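Local coordinates for E2A dna-binding protein (Human adenovirus 5, PDB 2WB0) that binds single-stranded DNA and forms multimers that unwind the template without ATP during strand-displacement replication of the viral genome, and also enhances the rate of initiation, at residues V68-R73 with C294-S299; Q76-S81 with V308-L313; Y22-D27 with L42-K47; V194-I199 with G215-P220. All coordinates share one frame; numbering follows the deposited sequence.

Interaction 1: residues V68-R73 with C294-S299. With ZN (zinc ion), chain C.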
loop_
_atom_site.group_PDB
_atom_site.type_symbol
_atom_site.label_atom_id
_atom_site.label_comp_id
_atom_site.label_asym_id
_atom_site.label_seq_id
_atom_site.Cartn_x
_atom_site.Cartn_y
_atom_site.Cartn_z
ATOM N N VAL A 68 8.396 -1.458 9.184
ATOM C CA VAL A 68 9.787 -1.928 9.067
ATOM C C VAL A 68 10.027 -2.794 7.826
ATOM O O VAL A 68 11.098 -2.723 7.156
ATOM C CB VAL A 68 10.168 -2.682 10.382
ATOM C CG1 VAL A 68 11.446 -3.443 10.212
ATOM C CG2 VAL A 68 10.250 -1.678 11.514
ATOM N N THR A 69 9.067 -3.658 7.541
ATOM C CA THR A 69 9.145 -4.475 6.310
ATOM C C THR A 69 9.186 -3.626 5.055
ATOM O O THR A 69 9.961 -3.908 4.124
ATOM C CB THR A 69 7.959 -5.409 6.246
ATOM O OG1 THR A 69 8.128 -6.330 7.332
ATOM C CG2 THR A 69 7.927 -6.170 4.860
ATOM N N MET A 70 8.386 -2.555 5.035
ATOM C CA MET A 70 8.422 -1.721 3.864
ATOM C C MET A 70 9.736 -0.954 3.795
ATOM O O MET A 70 10.278 -0.780 2.712
ATOM C CB MET A 70 7.219 -0.777 3.739
ATOM C CG MET A 70 5.887 -1.503 3.529
ATOM S SD MET A 70 5.847 -2.702 2.142
ATOM C CE MET A 70 6.187 -1.515 0.851
ATOM N N MET A 71 10.207 -0.409 4.902
ATOM C CA MET A 71 11.524 0.195 4.846
ATOM C C MET A 71 12.557 -0.823 4.279
ATOM O O MET A 71 13.433 -0.457 3.480
ATOM C CB MET A 71 11.961 0.557 6.268
ATOM C CG MET A 71 11.333 1.867 6.762
ATOM S SD MET A 71 12.030 2.410 8.345
ATOM C CE MET A 71 13.467 3.177 7.762
ATOM N N GLY A 72 12.440 -2.063 4.735
ATOM C CA GLY A 72 13.307 -3.148 4.235
ATOM C C GLY A 72 13.267 -3.289 2.724
ATOM O O GLY A 72 14.312 -3.412 2.053
ATOM N N ARG A 73 12.080 -3.275 2.155
ATOM C CA ARG A 73 11.979 -3.346 0.722
ATOM C C ARG A 73 12.591 -2.132 0.023
ATOM O O ARG A 73 13.171 -2.246 -1.081
ATOM C CB ARG A 73 10.497 -3.447 0.333
ATOM C CG ARG A 73 9.740 -4.738 0.828
ATOM C CD ARG A 73 8.360 -4.766 0.100
ATOM N NE ARG A 73 7.310 -5.681 0.665
ATOM C CZ ARG A 73 6.014 -5.716 0.300
ATOM N NH1 ARG A 73 5.474 -4.797 -0.555
ATOM N NH2 ARG A 73 5.208 -6.657 0.853
ATOM N N CYS A 294 -3.199 -12.023 5.527
ATOM C CA CYS A 294 -2.055 -11.704 6.344
ATOM C C CYS A 294 -2.368 -10.431 7.132
ATOM O O CYS A 294 -3.389 -9.814 6.861
ATOM C CB CYS A 294 -0.847 -11.585 5.485
ATOM S SG CYS A 294 -0.911 -10.098 4.393
ATOM N N ASP A 295 -1.474 -10.017 8.026
ATOM C CA ASP A 295 -1.732 -8.856 8.873
ATOM C C ASP A 295 -1.071 -7.551 8.286
ATOM O O ASP A 295 -0.908 -6.545 9.000
ATOM C CB ASP A 295 -1.214 -9.150 10.295
ATOM C CG ASP A 295 0.333 -9.448 10.345
ATOM O OD1 ASP A 295 1.092 -9.157 9.351
ATOM O OD2 ASP A 295 0.835 -9.964 11.402
ATOM N N PHE A 296 -0.704 -7.557 6.991
ATOM C CA PHE A 296 -0.133 -6.351 6.398
ATOM C C PHE A 296 -1.026 -5.122 6.674
ATOM O O PHE A 296 -2.254 -5.164 6.431
ATOM C CB PHE A 296 0.007 -6.626 4.894
ATOM C CG PHE A 296 0.683 -5.503 4.087
ATOM C CD1 PHE A 296 2.049 -5.567 3.781
ATOM C CD2 PHE A 296 -0.079 -4.463 3.555
ATOM C CE1 PHE A 296 2.670 -4.515 3.012
ATOM C CE2 PHE A 296 0.516 -3.391 2.726
ATOM C CZ PHE A 296 1.871 -3.404 2.474
ATOM N N LYS A 297 -0.470 -3.993 7.125
ATOM C CA LYS A 297 -1.332 -2.799 7.385
ATOM C C LYS A 297 -0.453 -1.555 7.459
ATOM O O LYS A 297 0.439 -1.434 8.328
ATOM C CB LYS A 297 -2.189 -2.894 8.651
ATOM C CG LYS A 297 -3.226 -1.744 8.873
ATOM C CD LYS A 297 -3.725 -1.722 10.345
ATOM C CE LYS A 297 -5.143 -1.110 10.502
ATOM N NZ LYS A 297 -5.421 -0.311 11.825
ATOM N N ILE A 298 -0.666 -0.663 6.507
ATOM C CA ILE A 298 0.127 0.577 6.476
ATOM C C ILE A 298 -0.663 1.675 5.819
ATOM O O ILE A 298 -1.276 1.449 4.765
ATOM C CB ILE A 298 1.503 0.385 5.795
ATOM C CG1 ILE A 298 2.316 1.702 5.821
ATOM C CG2 ILE A 298 1.319 -0.242 4.327
ATOM C CD1 ILE A 298 3.886 1.383 5.737
ATOM N N SER A 299 -0.626 2.880 6.399
ATOM C CA SER A 299 -1.444 3.980 5.914
ATOM C C SER A 299 -0.584 4.668 4.880
ATOM O O SER A 299 0.662 4.552 4.911
ATOM C CB SER A 299 -1.854 4.981 7.046
ATOM O OG SER A 299 -0.640 5.569 7.628
HETATM ZN ZN ZN C . -2.147 -10.715 2.537
#
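Met70 presents its sulfur to the rim of the Phe296 ring: SD lies 3.8 Å from Phe296 CE1, near the ring plane, and 5.0 Å from the ring centroid, 81° off the ring normal. The two side chains cross at about a right angle, an edge-on Met-aromatic contact. The bend at chi2, -53°, turns SD toward the phenyl rim, and a further bend at chi3 places CE. Farther back along the same side chain, CG of Met70 rests 4.1 Å from CD1 of Ile298. Helix 64-83 of the all-alpha region thereby packs on the segment that leads from a zinc site into edge strand 297-299 of a three-stranded antiparallel sheet. Two residues before Phe296, Cys294 SG binds the zinc ion at 2.3 Å, with Cys223, Cys225 and Cys277 completing the site. The same sulfur accepts a weak hydrogen bond from the backbone N of Phe296, 3.6 Å away, within the turn. Arg73 reaches the ring with an extended chain, its NH2 4.0 Å from Phe296 CE1, and the guanidinium and ring planes lie 23° apart. Met70 SD sits 3.3 Å above one face of that guanidinium, toward its rim, while Arg73 NH2 hydrogen-bonds to the carbonyl of Arg222.

Interaction 2: residues Q76-S81 with V308-L313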
loop_
_atom_site.group_PDB
_atom_site.type_symbol
_atom_site.label_atom_id
_atom_site.label_comp_id
_atom_site.label_asym_id
_atom_site.label_seq_id
_atom_site.Cartn_x
_atom_site.Cartn_y
_atom_site.Cartn_z
ATOM N N GLN A 76 16.345 -2.494 0.288
ATOM C CA GLN A 76 16.619 -3.444 -0.784
ATOM C C GLN A 76 16.652 -2.827 -2.163
ATOM O O GLN A 76 17.562 -3.100 -2.952
ATOM C CB GLN A 76 15.612 -4.614 -0.743
ATOM C CG GLN A 76 16.152 -5.807 -1.647
ATOM C CD GLN A 76 15.154 -6.891 -1.857
ATOM O OE1 GLN A 76 15.436 -8.084 -1.647
ATOM N NE2 GLN A 76 13.983 -6.499 -2.223
ATOM N N ALA A 77 15.676 -2.003 -2.492
ATOM C CA ALA A 77 15.673 -1.418 -3.800
ATOM C C ALA A 77 16.876 -0.489 -4.020
ATOM O O ALA A 77 17.400 -0.390 -5.157
ATOM C CB ALA A 77 14.362 -0.658 -4.016
ATOM N N TYR A 78 17.259 0.234 -2.967
ATOM C CA TYR A 78 18.401 1.188 -3.100
ATOM C C TYR A 78 19.714 0.424 -3.235
ATOM O O TYR A 78 20.569 0.782 -4.062
ATOM C CB TYR A 78 18.422 2.188 -1.933
ATOM C CG TYR A 78 17.474 3.334 -2.230
ATOM C CD1 TYR A 78 17.731 4.231 -3.296
ATOM C CD2 TYR A 78 16.355 3.542 -1.453
ATOM C CE1 TYR A 78 16.844 5.296 -3.607
ATOM C CE2 TYR A 78 15.438 4.621 -1.747
ATOM C CZ TYR A 78 15.680 5.464 -2.836
ATOM O OH TYR A 78 14.823 6.462 -3.139
ATOM N N LEU A 79 19.839 -0.657 -2.496
ATOM C CA LEU A 79 21.018 -1.513 -2.580
ATOM C C LEU A 79 21.161 -2.154 -3.952
ATOM O O LEU A 79 22.238 -2.105 -4.556
ATOM C CB LEU A 79 20.914 -2.609 -1.524
ATOM C CG LEU A 79 21.716 -2.807 -0.265
ATOM C CD1 LEU A 79 22.917 -1.836 0.057
ATOM C CD2 LEU A 79 20.797 -3.003 0.894
ATOM N N GLN A 80 20.060 -2.681 -4.495
ATOM C CA GLN A 80 20.055 -3.209 -5.855
ATOM C C GLN A 80 20.434 -2.132 -6.885
ATOM O O GLN A 80 21.296 -2.370 -7.760
ATOM C CB GLN A 80 18.669 -3.805 -6.170
ATOM C CG GLN A 80 18.450 -5.111 -5.436
ATOM C CD GLN A 80 17.086 -5.768 -5.821
ATOM O OE1 GLN A 80 16.355 -5.252 -6.662
ATOM N NE2 GLN A 80 16.771 -6.895 -5.187
ATOM N N SER A 81 19.790 -0.958 -6.805
ATOM C CA SER A 81 20.157 0.164 -7.651
ATOM C C SER A 81 21.648 0.549 -7.505
ATOM O O SER A 81 22.311 0.685 -8.511
ATOM C CB SER A 81 19.218 1.378 -7.469
ATOM O OG SER A 81 17.816 1.003 -7.653
ATOM N N VAL A 308 10.865 7.739 2.586
ATOM C CA VAL A 308 11.634 8.963 2.945
ATOM C C VAL A 308 12.641 8.692 4.028
ATOM O O VAL A 308 13.801 9.165 3.947
ATOM C CB VAL A 308 10.667 10.203 3.233
ATOM C CG1 VAL A 308 11.487 11.429 3.790
ATOM C CG2 VAL A 308 9.891 10.542 2.053
ATOM N N MET A 309 12.280 7.869 5.007
ATOM C CA MET A 309 13.200 7.611 6.075
ATOM C C MET A 309 14.323 6.666 5.552
ATOM O O MET A 309 15.466 6.750 6.023
ATOM C CB MET A 309 12.475 7.025 7.298
ATOM C CG MET A 309 11.519 8.109 7.901
ATOM S SD MET A 309 10.716 7.539 9.384
ATOM C CE MET A 309 12.015 7.697 10.602
ATOM N N VAL A 310 14.003 5.778 4.617
ATOM C CA VAL A 310 15.119 4.978 4.017
ATOM C C VAL A 310 16.124 5.921 3.302
ATOM O O VAL A 310 17.375 5.722 3.380
ATOM C CB VAL A 310 14.586 3.805 3.127
ATOM C CG1 VAL A 310 15.669 3.262 2.150
ATOM C CG2 VAL A 310 14.131 2.648 4.020
ATOM N N ARG A 311 15.610 6.918 2.612
ATOM C CA ARG A 311 16.477 7.849 1.908
ATOM C C ARG A 311 17.411 8.515 2.965
ATOM O O ARG A 311 18.617 8.604 2.747
ATOM C CB ARG A 311 15.662 8.837 1.056
ATOM C CG ARG A 311 14.944 8.247 -0.122
ATOM C CD ARG A 311 14.164 9.279 -0.935
ATOM N NE ARG A 311 13.605 8.765 -2.180
ATOM C CZ ARG A 311 12.521 9.226 -2.779
ATOM N NH1 ARG A 311 11.791 10.229 -2.238
ATOM N NH2 ARG A 311 12.106 8.624 -3.891
ATOM N N SER A 312 16.884 8.883 4.140
ATOM C CA SER A 312 17.710 9.416 5.219
ATOM C C SER A 312 18.783 8.454 5.710
ATOM O O SER A 312 19.940 8.834 5.842
ATOM C CB SER A 312 16.876 9.918 6.412
ATOM O OG SER A 312 16.187 11.077 5.996
ATOM N N LEU A 313 18.393 7.223 5.984
ATOM C CA LEU A 313 19.304 6.160 6.428
ATOM C C LEU A 313 20.393 5.957 5.413
ATOM O O LEU A 313 21.589 5.792 5.803
ATOM C CB LEU A 313 18.524 4.829 6.630
ATOM C CG LEU A 313 19.202 3.470 6.849
ATOM C CD1 LEU A 313 20.389 3.523 7.801
ATOM C CD2 LEU A 313 18.089 2.434 7.419
HETATM O O HOH W 1 14.108 7.164 -5.453
#
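Tyr78 and Arg311 join helix 64-83 to helix 300-315 in a helix-helix packing contact, where the phenol of the first helix meets the guanidinium of the second. Arg311 NE donates to Tyr78 OH at 2.8 Å, and the bond is nearly straight, with an N-H...O angle of 169°. The hydroxyl lies in the guanidinium plane, at its edge, while the ring itself is turned 69° from that plane. Nearer the helices, Val310 CG1 packs 3.7 Å from Tyr78 CD2 at an oblique approach, an apolar neighbour at the end of the ring nearer its CB, away from the hydroxyl. Arg311 does not start out facing Tyr78; its chain, extended from CG to NE, carries the guanidinium back to the hydroxyl, and the methylene CG passes 3.5 Å from Tyr78 OH on the way. Around this first shell, Leu307 of helix 300-315, with Leu321 and Met324 from the loop beyond, also touches Tyr78, and Val310 meets Met71 and Phe74 of helix 64-83. A water links the paired groups a second time, accepting from Arg311 NH2 at 2.9 Å and lying 2.5 Å from Tyr78 OH.

Interaction 3: residues Y22-D27 with L42-K47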
loop_
_atom_site.group_PDB
_atom_site.type_symbol
_atom_site.label_atom_id
_atom_site.label_comp_id
_atom_site.label_asym_id
_atom_site.label_seq_id
_atom_site.Cartn_x
_atom_site.Cartn_y
_atom_site.Cartn_z
ATOM N N TYR A 22 25.022 -1.719 11.872
ATOM C CA TYR A 22 23.790 -1.768 12.654
ATOM C C TYR A 22 23.584 -3.039 13.468
ATOM O O TYR A 22 22.482 -3.293 13.974
ATOM C CB TYR A 22 22.587 -1.348 11.804
ATOM C CG TYR A 22 22.753 0.084 11.314
ATOM C CD1 TYR A 22 22.419 1.178 12.146
ATOM C CD2 TYR A 22 23.255 0.344 10.051
ATOM C CE1 TYR A 22 22.595 2.484 11.692
ATOM C CE2 TYR A 22 23.423 1.606 9.583
ATOM C CZ TYR A 22 23.098 2.679 10.402
ATOM O OH TYR A 22 23.273 3.920 9.867
ATOM N N HIS A 23 24.669 -3.819 13.627
ATOM C CA HIS A 23 24.693 -4.970 14.541
ATOM C C HIS A 23 23.554 -5.930 14.278
ATOM O O HIS A 23 22.857 -6.348 15.209
ATOM C CB HIS A 23 24.687 -4.482 16.008
ATOM C CG HIS A 23 25.663 -3.376 16.246
ATOM N ND1 HIS A 23 27.033 -3.588 16.254
ATOM C CD2 HIS A 23 25.483 -2.036 16.400
ATOM C CE1 HIS A 23 27.650 -2.431 16.439
ATOM N NE2 HIS A 23 26.735 -1.473 16.520
ATOM N N VAL A 24 23.324 -6.258 12.999
ATOM C CA VAL A 24 22.259 -7.222 12.746
ATOM C C VAL A 24 22.692 -8.622 13.182
ATOM O O VAL A 24 23.881 -8.972 13.074
ATOM C CB VAL A 24 21.528 -7.085 11.339
ATOM C CG1 VAL A 24 21.976 -5.883 10.553
ATOM C CG2 VAL A 24 21.469 -8.400 10.519
ATOM N N ASP A 25 21.717 -9.386 13.684
ATOM C CA ASP A 25 21.883 -10.769 14.132
ATOM C C ASP A 25 22.857 -11.623 13.287
ATOM O O ASP A 25 22.866 -11.534 12.057
ATOM C CB ASP A 25 20.515 -11.426 14.096
ATOM C CG ASP A 25 20.604 -12.903 14.237
ATOM O OD1 ASP A 25 20.840 -13.346 15.371
ATOM O OD2 ASP A 25 20.501 -13.625 13.212
ATOM N N ASN A 26 23.652 -12.479 13.921
ATOM C CA ASN A 26 24.771 -13.048 13.162
ATOM C C ASN A 26 24.313 -14.044 12.088
ATOM O O ASN A 26 24.915 -14.122 11.014
ATOM C CB ASN A 26 25.805 -13.709 14.065
ATOM C CG ASN A 26 26.612 -12.717 14.870
ATOM O OD1 ASN A 26 26.821 -12.941 16.048
ATOM N ND2 ASN A 26 27.077 -11.625 14.246
ATOM N N ASP A 27 23.279 -14.806 12.402
ATOM C CA ASP A 27 22.745 -15.740 11.441
ATOM C C ASP A 27 22.169 -15.038 10.221
ATOM O O ASP A 27 22.437 -15.436 9.072
ATOM C CB ASP A 27 21.747 -16.671 12.105
ATOM C CG ASP A 27 22.441 -17.655 13.084
ATOM O OD1 ASP A 27 23.707 -17.721 13.088
ATOM O OD2 ASP A 27 21.711 -18.341 13.835
ATOM N N LEU A 42 17.651 -6.729 6.046
ATOM C CA LEU A 42 17.613 -5.345 5.694
ATOM C C LEU A 42 16.550 -4.625 6.558
ATOM O O LEU A 42 16.741 -3.462 6.975
ATOM C CB LEU A 42 17.332 -5.192 4.200
ATOM C CG LEU A 42 18.337 -5.941 3.331
ATOM C CD1 LEU A 42 18.035 -5.761 1.852
ATOM C CD2 LEU A 42 19.743 -5.351 3.655
ATOM N N ALA A 43 15.468 -5.315 6.854
ATOM C CA ALA A 43 14.479 -4.772 7.787
ATOM C C ALA A 43 15.118 -4.603 9.201
ATOM O O ALA A 43 14.814 -3.640 9.916
ATOM C CB ALA A 43 13.279 -5.710 7.858
ATOM N N ALA A 44 16.003 -5.530 9.576
ATOM C CA ALA A 44 16.713 -5.449 10.877
ATOM C C ALA A 44 17.676 -4.246 10.919
ATOM O O ALA A 44 17.785 -3.555 11.944
ATOM C CB ALA A 44 17.406 -6.753 11.191
ATOM N N VAL A 45 18.311 -3.933 9.792
ATOM C CA VAL A 45 19.029 -2.672 9.687
ATOM C C VAL A 45 18.104 -1.457 9.981
ATOM O O VAL A 45 18.395 -0.554 10.844
ATOM C CB VAL A 45 19.682 -2.526 8.293
ATOM C CG1 VAL A 45 20.243 -1.146 8.099
ATOM C CG2 VAL A 45 20.800 -3.620 8.115
ATOM N N CYS A 46 16.957 -1.455 9.302
ATOM C CA CYS A 46 16.091 -0.311 9.408
ATOM C C CYS A 46 15.551 -0.186 10.853
ATOM O O CYS A 46 15.472 0.916 11.389
ATOM C CB CYS A 46 14.955 -0.497 8.398
ATOM S SG CYS A 46 15.521 -0.354 6.677
ATOM N N LYS A 47 15.121 -1.308 11.440
ATOM C CA LYS A 47 14.504 -1.296 12.757
ATOM C C LYS A 47 15.549 -0.824 13.769
ATOM O O LYS A 47 15.283 -0.022 14.667
ATOM C CB LYS A 47 14.025 -2.714 13.113
ATOM C CG LYS A 47 13.348 -2.855 14.493
ATOM C CD LYS A 47 12.042 -2.005 14.595
ATOM C CE LYS A 47 11.245 -2.153 15.972
ATOM N NZ LYS A 47 9.776 -1.675 15.821
#
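The backbone of Tyr22-Val24, turning out of helix 7-21, runs beside helix 40-53, with CA of Tyr22 5.7 Å from CA of Val45 and CA of Val24 6.1 Å from CA of Ala44. Val45 is the shared partner, and its two methyls meet different residues. Its CG1 lies 3.9 Å from Tyr22 CD2, and the two side chains cross at about a right angle. Its CG2 meets Val24 CG1 at 3.5 Å, the closest approach of the contact. Val24 itself is modelled nearly eclipsed, chi1 -6°, so its rotation is either strained or less certain. With chi1 of Val45 at 171°, CG1 is placed beside the carbonyl carbon and CG2 beside the backbone N, so the methyls fork between tyrosine and valine. Alongside, the small methyl of Ala44 approaches Val24 CB at 4.1 Å, consistent with the close backbone approach there. A Schellman motif shapes this turn: His23, with positive phi, is the C-prime residue, and Val24 N bonds to the carbonyl of Met19. Asp25 then N-caps the next helix, 26-31, through OD2 to the backbone N of Leu28. Met19 touches both valines, and Leu313 of helix 300-315 lies against Tyr22. Between the two segments the grip is purely apolar, resting on the fit of methyls and a ring, whereas the polar end of Tyr22 is satisfied by a hydrogen bond from its OH to Asn317 OD1.

Interaction 4: residues V194-I199 with G215-P220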
loop_
_atom_site.group_PDB
_atom_site.type_symbol
_atom_site.label_atom_id
_atom_site.label_comp_id
_atom_site.label_asym_id
_atom_site.label_seq_id
_atom_site.Cartn_x
_atom_site.Cartn_y
_atom_site.Cartn_z
ATOM N N VAL A 194 -12.000 12.414 0.988
ATOM C CA VAL A 194 -11.185 13.086 2.041
ATOM C C VAL A 194 -9.792 12.457 2.147
ATOM O O VAL A 194 -8.802 13.167 2.188
ATOM C CB VAL A 194 -11.897 13.032 3.387
ATOM C CG1 VAL A 194 -10.939 13.523 4.498
ATOM C CG2 VAL A 194 -13.119 13.932 3.370
ATOM N N ALA A 195 -9.697 11.114 2.174
ATOM C CA ALA A 195 -8.379 10.421 2.307
ATOM C C ALA A 195 -7.426 10.626 1.114
ATOM O O ALA A 195 -6.163 10.690 1.265
ATOM C CB ALA A 195 -8.630 8.896 2.513
ATOM N N PHE A 196 -7.989 10.680 -0.086
ATOM C CA PHE A 196 -7.158 11.062 -1.226
ATOM C C PHE A 196 -6.710 12.532 -1.181
ATOM O O PHE A 196 -5.595 12.845 -1.571
ATOM C CB PHE A 196 -7.825 10.732 -2.570
ATOM C CG PHE A 196 -7.815 9.209 -2.920
ATOM C CD1 PHE A 196 -6.760 8.633 -3.607
ATOM C CD2 PHE A 196 -8.882 8.423 -2.574
ATOM C CE1 PHE A 196 -6.758 7.296 -3.954
ATOM C CE2 PHE A 196 -8.895 7.029 -2.898
ATOM C CZ PHE A 196 -7.796 6.489 -3.604
ATOM N N LYS A 197 -7.582 13.416 -0.699
ATOM C CA LYS A 197 -7.160 14.823 -0.556
ATOM C C LYS A 197 -6.039 14.927 0.462
ATOM O O LYS A 197 -5.139 15.777 0.333
ATOM C CB LYS A 197 -8.347 15.694 -0.101
ATOM C CG LYS A 197 -9.267 16.062 -1.308
ATOM C CD LYS A 197 -10.458 16.948 -0.837
ATOM C CE LYS A 197 -11.135 17.684 -2.000
ATOM N NZ LYS A 197 -12.540 18.040 -1.634
ATOM N N GLN A 198 -6.143 14.099 1.508
ATOM C CA GLN A 198 -5.165 14.074 2.606
ATOM C C GLN A 198 -3.802 13.670 2.069
ATOM O O GLN A 198 -2.820 14.331 2.392
ATOM C CB GLN A 198 -5.606 13.097 3.725
ATOM C CG GLN A 198 -4.756 13.168 5.064
ATOM C CD GLN A 198 -3.364 12.598 4.961
ATOM O OE1 GLN A 198 -2.444 13.009 5.728
ATOM N NE2 GLN A 198 -3.190 11.569 4.086
ATOM N N ILE A 199 -3.728 12.617 1.241
ATOM C CA ILE A 199 -2.388 12.175 0.806
ATOM C C ILE A 199 -1.776 13.212 -0.154
ATOM O O ILE A 199 -0.573 13.521 -0.074
ATOM C CB ILE A 199 -2.381 10.709 0.214
ATOM C CG1 ILE A 199 -0.916 10.256 0.028
ATOM C CG2 ILE A 199 -3.155 10.611 -1.100
ATOM C CD1 ILE A 199 -0.117 10.221 1.397
ATOM N N GLY A 215 0.190 14.218 -7.793
ATOM C CA GLY A 215 -1.017 13.462 -8.143
ATOM C C GLY A 215 -0.837 11.938 -8.096
ATOM O O GLY A 215 -1.748 11.224 -8.409
ATOM N N HIS A 216 0.350 11.439 -7.811
ATOM C CA HIS A 216 0.578 9.978 -7.722
ATOM C C HIS A 216 0.406 9.440 -6.306
ATOM O O HIS A 216 0.871 10.052 -5.352
ATOM C CB HIS A 216 1.993 9.664 -8.203
ATOM C CG HIS A 216 2.144 9.731 -9.700
ATOM N ND1 HIS A 216 2.398 10.910 -10.372
ATOM C CD2 HIS A 216 2.090 8.760 -10.642
ATOM C CE1 HIS A 216 2.441 10.670 -11.675
ATOM N NE2 HIS A 216 2.241 9.374 -11.865
ATOM N N LEU A 217 -0.179 8.240 -6.164
ATOM C CA LEU A 217 -0.213 7.635 -4.845
ATOM C C LEU A 217 0.820 6.486 -4.855
ATOM O O LEU A 217 0.740 5.571 -5.682
ATOM C CB LEU A 217 -1.633 7.073 -4.540
ATOM C CG LEU A 217 -1.772 6.147 -3.307
ATOM C CD1 LEU A 217 -1.383 6.892 -1.950
ATOM C CD2 LEU A 217 -3.215 5.485 -3.211
ATOM N N LEU A 218 1.732 6.507 -3.894
ATOM C CA LEU A 218 2.608 5.386 -3.704
ATOM C C LEU A 218 1.798 4.357 -2.953
ATOM O O LEU A 218 1.328 4.623 -1.827
ATOM C CB LEU A 218 3.716 5.820 -2.770
ATOM C CG LEU A 218 4.974 5.028 -2.497
ATOM C CD1 LEU A 218 5.576 5.127 -1.145
ATOM C CD2 LEU A 218 5.415 3.810 -3.342
ATOM N N MET A 219 1.658 3.198 -3.559
ATOM C CA MET A 219 0.808 2.110 -3.013
ATOM C C MET A 219 1.495 0.785 -3.132
ATOM O O MET A 219 2.244 0.536 -4.098
ATOM C CB MET A 219 -0.543 2.089 -3.748
ATOM C CG MET A 219 -0.465 1.728 -5.300
ATOM S SD MET A 219 -2.107 1.808 -6.062
ATOM C CE MET A 219 -1.904 0.447 -7.166
ATOM N N PRO A 220 1.199 -0.145 -2.213
ATOM C CA PRO A 220 1.759 -1.475 -2.393
ATOM C C PRO A 220 0.953 -2.317 -3.386
ATOM O O PRO A 220 -0.289 -2.217 -3.402
ATOM C CB PRO A 220 1.675 -2.087 -0.976
ATOM C CG PRO A 220 0.379 -1.419 -0.408
ATOM C CD PRO A 220 0.356 -0.008 -1.001
#
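Leu217 divides its two methyls between Ile199 and Phe196, and these apolar touches make up the contact between segments 194-199 and 215-220. Among the aliphatic groups, CD1 of Leu217 lies 3.9 Å from CG1 of Ile199, and the two side chains cross at about a right angle. The aromatic contact uses the other branch: Leu217 CD2 comes 4.0 Å from Phe196 CE1, obliquely to the ring and again with the side chains nearly perpendicular. Leu217 starts out toward the helix, and with CG anti to its backbone N (chi1 168°) its two methyls reach both partners. Phe196 leaves the helix more to one flank than straight at the strand, yet its ring end swings in to meet CD2. All three are buried where the helix packs on a two-stranded sheet, the Phe196 side chain about 9 Å from that of the zinc ligand Cys111, near that site but not part of it. Strand 216-220 pairs antiparallel with strand 95-99, where the backbone of Leu217 bonds to Trp98 and their side chains touch. Ala300 of helix 300-315 packs against both Ile199 and Leu217, while Phe196 lies on Ile273 of strand 271-276 and its ring meets that of His100.

From the N terminus, interaction 3 closes first, a short loop that holds helix 26-31 and brings the end of helix 7-21 to helix 40-53. Helix 64-83 follows and opens both interaction 1 and interaction 2, whose partners lie more than 200 residues later on strand 297-299 and helix 300-315; their segments alternate along the chain, so the two loops cross. Interaction 4, joining helix 189-206 to strand 216-220, is nested inside both. Interactions 1, 2 and 3 touch one another, Cys46 packing against Met71 and Leu313. Phe296 rests on Pro220, linking interactions 1 and 4. Interactions 1 and 2 tie the N-terminal helices to the second zinc-binding region, while interaction 4 brings in a helix of the first.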